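Local coordinates for protein probable sugar kinase (Clostridium perfringens, PDB 3KZH) that binds beta-D-glucopyranose and, as a member of the pfkB family of carbohydrate kinases, probably transfers phosphate to a sugar, at residues A[7-12]-A[266-271]; A[47-52]-A[57-62]. All blocks are in the same frame, centred on the assembly; numbering follows the deposited sequence.

Interaction 1. Residues A[7-12]-A[266-271]; sequences PYLLVF and GYMNKM
Y8 meets M268 through its backbone. Its carbonyl O lies 4.0 Å from M268 CE. Its CB points away from the helix end, and the phenol OH is hydrogen-bonded to the backbone O of I133.

L9 carries the side-chain contact with M268. The meeting group is the terminal CE methyl of this selenomethionine. It sits at the branch point of the leucine, 3.5 Å from L9 CG. It also touches one prong of the fork, with CE 3.5 Å from L9 CD1. L9 CB is a little farther from CE, at 3.7 Å. With CG turned anti to the backbone N (chi1 -151°), L9 presents its branch to M268. The M268 chain bends at chi2 (-69°), which carries SE and CE to the leucine. The two side chains cross at a slant, and the contact is purely apolar.

Strand 9-12 is a parallel strand of the large sheet in this ribokinase-like alpha/beta fold. Helix 255-268 starts near the sugar pocket, which includes G256, and reaches L9 at its far end. The helix stops there in a Schellman motif with K270 as the C-prime residue. M271 N bonds to G266 O at 3.1 Å, and K270 N bonds to Y267 O at 3.2 Å. M268 also touches Y139 and E138, while L9 also rests on V141 and on M52 of helix 44-54.

Beyond L9 the strand runs away from the helix end, with L10 pointing away and V11 packing on C45 and M52 of helix 44-54.

Interaction 2. Residues A[47-52]-A[57-62]; sequences NIAENM and VNTNFM
This is a buried helix-on-strand contact, in which A49 and M52 of helix 44-54 pack on V57, T59 and F61 of the chain that follows. The short segments run nearly antiparallel, with their axes at 163° and 8.8 Å apart at closest approach.

A49 CB meets the F61 ring obliquely and off-centre, in a CH-pi contact. Its nearest ring atom is CG, 3.8 Å from A49 CB. The anti chi1 of F61 (-178°) sets the ring beside this methyl, and Y83 packs on both residues. Two residues earlier, T59 CG2 is 4.0 Å from A49 CB.

Helix 44-54 leads into strand 59-62, which lies parallel to strand 9-12 in the main sheet. This pair forms the helix-to-strand half of a beta-alpha-beta connection from strand 9-12. The first half is lengthened by the strands 16-23 and 32-42 of a separate sheet.

The turn is tied by V57 N to M52 O, a bond of 2.9 Å. It is moderately bent, with 154° at the hydrogen. V57 CG2 leans on the same carbonyl, 3.3 Å from M52 O. T59 OG1 turns back to give a hydrogen bond to V57 O at 2.9 Å. This donor stands above the carbonyl plane. The same OG1 lies 3.5 Å from M52 CB.

Beyond CB, the M52 chain extends away from strand 59-62, to L9 and V11 of strand 9-12 and A261 of helix 255-268. On the other side of the helix, E50 forms salt bridges with R46 and R54, and N47 ND2 bonds to D257 OD2.

How the interactions relate
Both contacts pack a helix onto the large sheet, on neighbouring parallel strands. Interaction 2 is buried throughout and joins elements close in sequence. Interaction 1 is smaller and partly buried, and it joins the N-terminal strand to a helix end more than 250 residues later. Its side-chain contact is one selenomethionine methyl on one leucine. Interaction 2 adds a backbone bond across the turn, and a threonine hydroxyl bonded within its own segment. The two are stitched together by probable hydrogen bonds from N60 N to L9 O and from V11 N to N60 O. M52 also reaches L9, so that leucine packs against side chains from both helices.

Interaction 1. Residues A[7-12]-A[266-271]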
loop_
_atom_site.group_PDB
_atom_site.type_symbol
_atom_site.label_atom_id
_atom_site.label_comp_id
_atom_site.label_asym_id
_atom_site.label_seq_id
_atom_site.Cartn_x
_atom_site.Cartn_y
_atom_site.Cartn_z
ATOM N N PRO A 7 -7.486 -25.838 19.400
ATOM C CA PRO A 7 -6.630 -26.334 18.312
ATOM C C PRO A 7 -6.583 -25.420 17.080
ATOM O O PRO A 7 -7.572 -24.771 16.732
ATOM C CB PRO A 7 -7.243 -27.707 17.990
ATOM C CG PRO A 7 -8.638 -27.620 18.488
ATOM C CD PRO A 7 -8.442 -26.896 19.783
ATOM N N TYR A 8 -5.410 -25.356 16.461
ATOM C CA TYR A 8 -5.190 -24.512 15.296
ATOM C C TYR A 8 -4.492 -25.227 14.149
ATOM O O TYR A 8 -3.839 -26.260 14.346
ATOM C CB TYR A 8 -4.366 -23.268 15.694
ATOM C CG TYR A 8 -2.953 -23.564 16.186
ATOM C CD1 TYR A 8 -1.853 -23.525 15.298
ATOM C CD2 TYR A 8 -2.707 -23.902 17.535
ATOM C CE1 TYR A 8 -0.547 -23.816 15.740
ATOM C CE2 TYR A 8 -1.401 -24.198 17.986
ATOM C CZ TYR A 8 -0.338 -24.153 17.079
ATOM O OH TYR A 8 0.919 -24.473 17.502
ATOM N N LEU A 9 -4.550 -24.590 12.981
ATOM C CA LEU A 9 -3.892 -25.072 11.772
ATOM C C LEU A 9 -2.811 -24.068 11.446
ATOM O O LEU A 9 -3.063 -22.862 11.435
ATOM C CB LEU A 9 -4.861 -25.144 10.580
ATOM C CG LEU A 9 -4.561 -26.213 9.510
ATOM C CD1 LEU A 9 -5.840 -26.549 8.830
ATOM C CD2 LEU A 9 -3.477 -25.878 8.503
ATOM N N LEU A 10 -1.628 -24.584 11.129
ATOM C CA LEU A 10 -0.514 -23.743 10.770
ATOM C C LEU A 10 -0.275 -23.740 9.275
ATOM O O LEU A 10 -0.305 -24.786 8.628
ATOM C CB LEU A 10 0.757 -24.160 11.518
ATOM C CG LEU A 10 2.066 -23.383 11.286
ATOM C CD1 LEU A 10 1.944 -21.913 11.679
ATOM C CD2 LEU A 10 3.173 -24.048 12.068
ATOM N N VAL A 11 -0.114 -22.537 8.731
ATOM C CA VAL A 11 0.186 -22.344 7.321
ATOM C C VAL A 11 1.536 -21.637 7.364
ATOM O O VAL A 11 1.696 -20.656 8.088
ATOM C CB VAL A 11 -0.894 -21.470 6.586
ATOM C CG1 VAL A 11 -0.548 -21.309 5.104
ATOM C CG2 VAL A 11 -2.285 -22.086 6.725
ATOM N N PHE A 12 2.515 -22.188 6.652
ATOM C CA PHE A 12 3.868 -21.628 6.606
ATOM C C PHE A 12 4.238 -21.309 5.151
ATOM O O PHE A 12 4.315 -22.213 4.333
ATOM C CB PHE A 12 4.858 -22.643 7.235
ATOM C CG PHE A 12 6.291 -22.163 7.322
ATOM C CD1 PHE A 12 6.722 -21.405 8.425
ATOM C CD2 PHE A 12 7.230 -22.507 6.325
ATOM C CE1 PHE A 12 8.086 -20.983 8.552
ATOM C CE2 PHE A 12 8.590 -22.099 6.426
ATOM C CZ PHE A 12 9.017 -21.334 7.550
ATOM N N GLY A 266 -12.271 -29.325 6.771
ATOM C CA GLY A 266 -12.749 -30.694 6.904
ATOM C C GLY A 266 -12.052 -31.521 7.965
ATOM O O GLY A 266 -12.705 -32.212 8.746
ATOM N N TYR A 267 -10.725 -31.401 8.007
ATOM C CA TYR A 267 -9.871 -32.091 8.972
ATOM C C TYR A 267 -10.126 -31.631 10.408
ATOM O O TYR A 267 -10.263 -32.451 11.310
ATOM C CB TYR A 267 -8.394 -31.839 8.635
ATOM C CG TYR A 267 -7.845 -32.548 7.411
ATOM C CD1 TYR A 267 -8.594 -33.542 6.746
ATOM C CD2 TYR A 267 -6.558 -32.241 6.915
ATOM C CE1 TYR A 267 -8.088 -34.213 5.627
ATOM C CE2 TYR A 267 -6.026 -32.923 5.778
ATOM C CZ TYR A 267 -6.809 -33.906 5.147
ATOM O OH TYR A 267 -6.352 -34.585 4.048
HETATM N N MSE A 268 -10.258 -30.317 10.582
HETATM C CA MSE A 268 -10.485 -29.688 11.881
HETATM C C MSE A 268 -11.864 -30.031 12.466
HETATM O O MSE A 268 -12.012 -30.194 13.680
HETATM C CB MSE A 268 -10.260 -28.164 11.777
HETATM C CG MSE A 268 -8.847 -27.743 11.324
HETATM SE SE MSE A 268 -7.565 -28.137 12.696
HETATM C CE MSE A 268 -5.975 -28.462 11.811
ATOM N N ASN A 269 -12.833 -30.258 11.583
ATOM C CA ASN A 269 -14.191 -30.613 11.990
ATOM C C ASN A 269 -14.490 -32.115 11.933
ATOM O O ASN A 269 -15.645 -32.526 12.089
ATOM C CB ASN A 269 -15.223 -29.803 11.192
ATOM C CG ASN A 269 -15.132 -28.319 11.481
ATOM O OD1 ASN A 269 -15.448 -27.874 12.587
ATOM N ND2 ASN A 269 -14.654 -27.552 10.513
ATOM N N LYS A 270 -13.432 -32.921 11.767
ATOM C CA LYS A 270 -13.476 -34.403 11.691
ATOM C C LYS A 270 -14.549 -35.015 10.770
ATOM O O LYS A 270 -15.095 -36.081 11.057
ATOM C CB LYS A 270 -13.577 -35.035 13.096
ATOM C CG LYS A 270 -12.361 -34.851 13.990
ATOM C CD LYS A 270 -12.585 -33.715 14.980
ATOM C CE LYS A 270 -11.393 -33.515 15.905
ATOM N NZ LYS A 270 -11.181 -34.673 16.814
HETATM N N MSE A 271 -14.818 -34.340 9.654
HETATM C CA MSE A 271 -15.820 -34.753 8.665
HETATM C C MSE A 271 -15.386 -35.944 7.801
HETATM O O MSE A 271 -14.189 -36.172 7.636
HETATM C CB MSE A 271 -16.126 -33.574 7.714
HETATM C CG MSE A 271 -17.038 -32.460 8.268
HETATM SE SE MSE A 271 -16.799 -30.762 7.331
HETATM C CE MSE A 271 -17.286 -31.292 5.567
#

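Interaction 2. Residues A[47-52]-A[57-62]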
loop_
_atom_site.group_PDB
_atom_site.type_symbol
_atom_site.label_atom_id
_atom_site.label_comp_id
_atom_site.label_asym_id
_atom_site.label_seq_id
_atom_site.Cartn_x
_atom_site.Cartn_y
_atom_site.Cartn_z
ATOM N N ASN A 47 -3.068 -16.804 0.597
ATOM C CA ASN A 47 -4.407 -16.992 0.058
ATOM C C ASN A 47 -5.073 -18.159 0.797
ATOM O O ASN A 47 -6.241 -18.061 1.162
ATOM C CB ASN A 47 -4.372 -17.289 -1.461
ATOM C CG ASN A 47 -3.664 -16.202 -2.282
ATOM O OD1 ASN A 47 -3.787 -15.015 -2.012
ATOM N ND2 ASN A 47 -2.927 -16.625 -3.302
ATOM N N ILE A 48 -4.314 -19.234 1.055
ATOM C CA ILE A 48 -4.837 -20.414 1.767
ATOM C C ILE A 48 -5.306 -20.006 3.169
ATOM O O ILE A 48 -6.459 -20.253 3.525
ATOM C CB ILE A 48 -3.788 -21.590 1.856
ATOM C CG1 ILE A 48 -3.510 -22.157 0.462
ATOM C CG2 ILE A 48 -4.298 -22.720 2.752
ATOM C CD1 ILE A 48 -2.340 -23.138 0.372
ATOM N N ALA A 49 -4.419 -19.323 3.902
ATOM C CA ALA A 49 -4.679 -18.821 5.251
ATOM C C ALA A 49 -5.898 -17.898 5.323
ATOM O O ALA A 49 -6.682 -17.999 6.271
ATOM C CB ALA A 49 -3.463 -18.115 5.780
ATOM N N GLU A 50 -6.081 -17.052 4.298
ATOM C CA GLU A 50 -7.238 -16.139 4.235
ATOM C C GLU A 50 -8.535 -16.935 4.077
ATOM O O GLU A 50 -9.457 -16.758 4.882
ATOM C CB GLU A 50 -7.131 -15.075 3.111
ATOM C CG GLU A 50 -8.146 -13.930 3.325
ATOM C CD GLU A 50 -8.326 -12.929 2.182
ATOM O OE1 GLU A 50 -7.369 -12.610 1.451
ATOM O OE2 GLU A 50 -9.457 -12.414 2.040
ATOM N N ASN A 51 -8.559 -17.850 3.102
ATOM C CA ASN A 51 -9.719 -18.713 2.814
ATOM C C ASN A 51 -10.144 -19.556 4.036
ATOM O O ASN A 51 -11.334 -19.769 4.268
ATOM C CB ASN A 51 -9.421 -19.669 1.646
ATOM C CG ASN A 51 -9.321 -18.976 0.304
ATOM O OD1 ASN A 51 -8.236 -18.874 -0.284
ATOM N ND2 ASN A 51 -10.462 -18.559 -0.221
HETATM N N MSE A 52 -9.144 -19.966 4.830
HETATM C CA MSE A 52 -9.308 -20.765 6.055
HETATM C C MSE A 52 -9.957 -19.956 7.185
HETATM O O MSE A 52 -10.915 -20.403 7.816
HETATM C CB MSE A 52 -7.948 -21.297 6.538
HETATM C CG MSE A 52 -7.584 -22.673 6.034
HETATM SE SE MSE A 52 -5.974 -23.401 6.796
HETATM C CE MSE A 52 -5.716 -24.880 5.523
ATOM N N VAL A 57 -11.783 -21.357 10.445
ATOM C CA VAL A 57 -10.686 -22.168 10.985
ATOM C C VAL A 57 -9.765 -21.252 11.781
ATOM O O VAL A 57 -9.489 -20.132 11.361
ATOM C CB VAL A 57 -9.825 -22.866 9.867
ATOM C CG1 VAL A 57 -8.814 -23.841 10.464
ATOM C CG2 VAL A 57 -10.703 -23.566 8.866
ATOM N N ASN A 58 -9.351 -21.728 12.954
ATOM C CA ASN A 58 -8.424 -21.022 13.842
ATOM C C ASN A 58 -7.110 -21.270 13.114
ATOM O O ASN A 58 -6.611 -22.399 13.052
ATOM C CB ASN A 58 -8.457 -21.656 15.239
ATOM C CG ASN A 58 -7.581 -20.932 16.249
ATOM O OD1 ASN A 58 -7.311 -19.735 16.129
ATOM N ND2 ASN A 58 -7.137 -21.667 17.266
ATOM N N THR A 59 -6.658 -20.214 12.446
ATOM C CA THR A 59 -5.487 -20.252 11.598
ATOM C C THR A 59 -4.290 -19.494 12.118
ATOM O O THR A 59 -4.394 -18.352 12.542
ATOM C CB THR A 59 -5.858 -19.682 10.181
ATOM O OG1 THR A 59 -7.087 -20.278 9.735
ATOM C CG2 THR A 59 -4.750 -19.947 9.140
ATOM N N ASN A 60 -3.143 -20.154 12.057
ATOM C CA ASN A 60 -1.881 -19.545 12.432
ATOM C C ASN A 60 -1.111 -19.460 11.115
ATOM O O ASN A 60 -0.819 -20.468 10.473
ATOM C CB ASN A 60 -1.126 -20.378 13.480
ATOM C CG ASN A 60 0.109 -19.667 14.023
ATOM O OD1 ASN A 60 0.921 -19.147 13.255
ATOM N ND2 ASN A 60 0.268 -19.661 15.342
ATOM N N PHE A 61 -0.863 -18.233 10.685
ATOM C CA PHE A 61 -0.120 -17.987 9.458
ATOM C C PHE A 61 1.262 -17.420 9.764
ATOM O O PHE A 61 1.401 -16.248 10.099
ATOM C CB PHE A 61 -0.897 -17.063 8.493
ATOM C CG PHE A 61 -0.182 -16.806 7.173
ATOM C CD1 PHE A 61 0.549 -17.830 6.525
ATOM C CD2 PHE A 61 -0.213 -15.535 6.587
ATOM C CE1 PHE A 61 1.241 -17.593 5.326
ATOM C CE2 PHE A 61 0.474 -15.282 5.389
ATOM C CZ PHE A 61 1.204 -16.308 4.753
HETATM N N MSE A 62 2.276 -18.255 9.557
HETATM C CA MSE A 62 3.663 -17.876 9.788
HETATM C C MSE A 62 4.282 -17.512 8.444
HETATM O O MSE A 62 4.463 -18.363 7.578
HETATM C CB MSE A 62 4.418 -19.025 10.458
HETATM C CG MSE A 62 5.781 -18.662 11.055
HETATM SE SE MSE A 62 6.637 -20.210 11.819
HETATM C CE MSE A 62 5.431 -20.431 13.276
#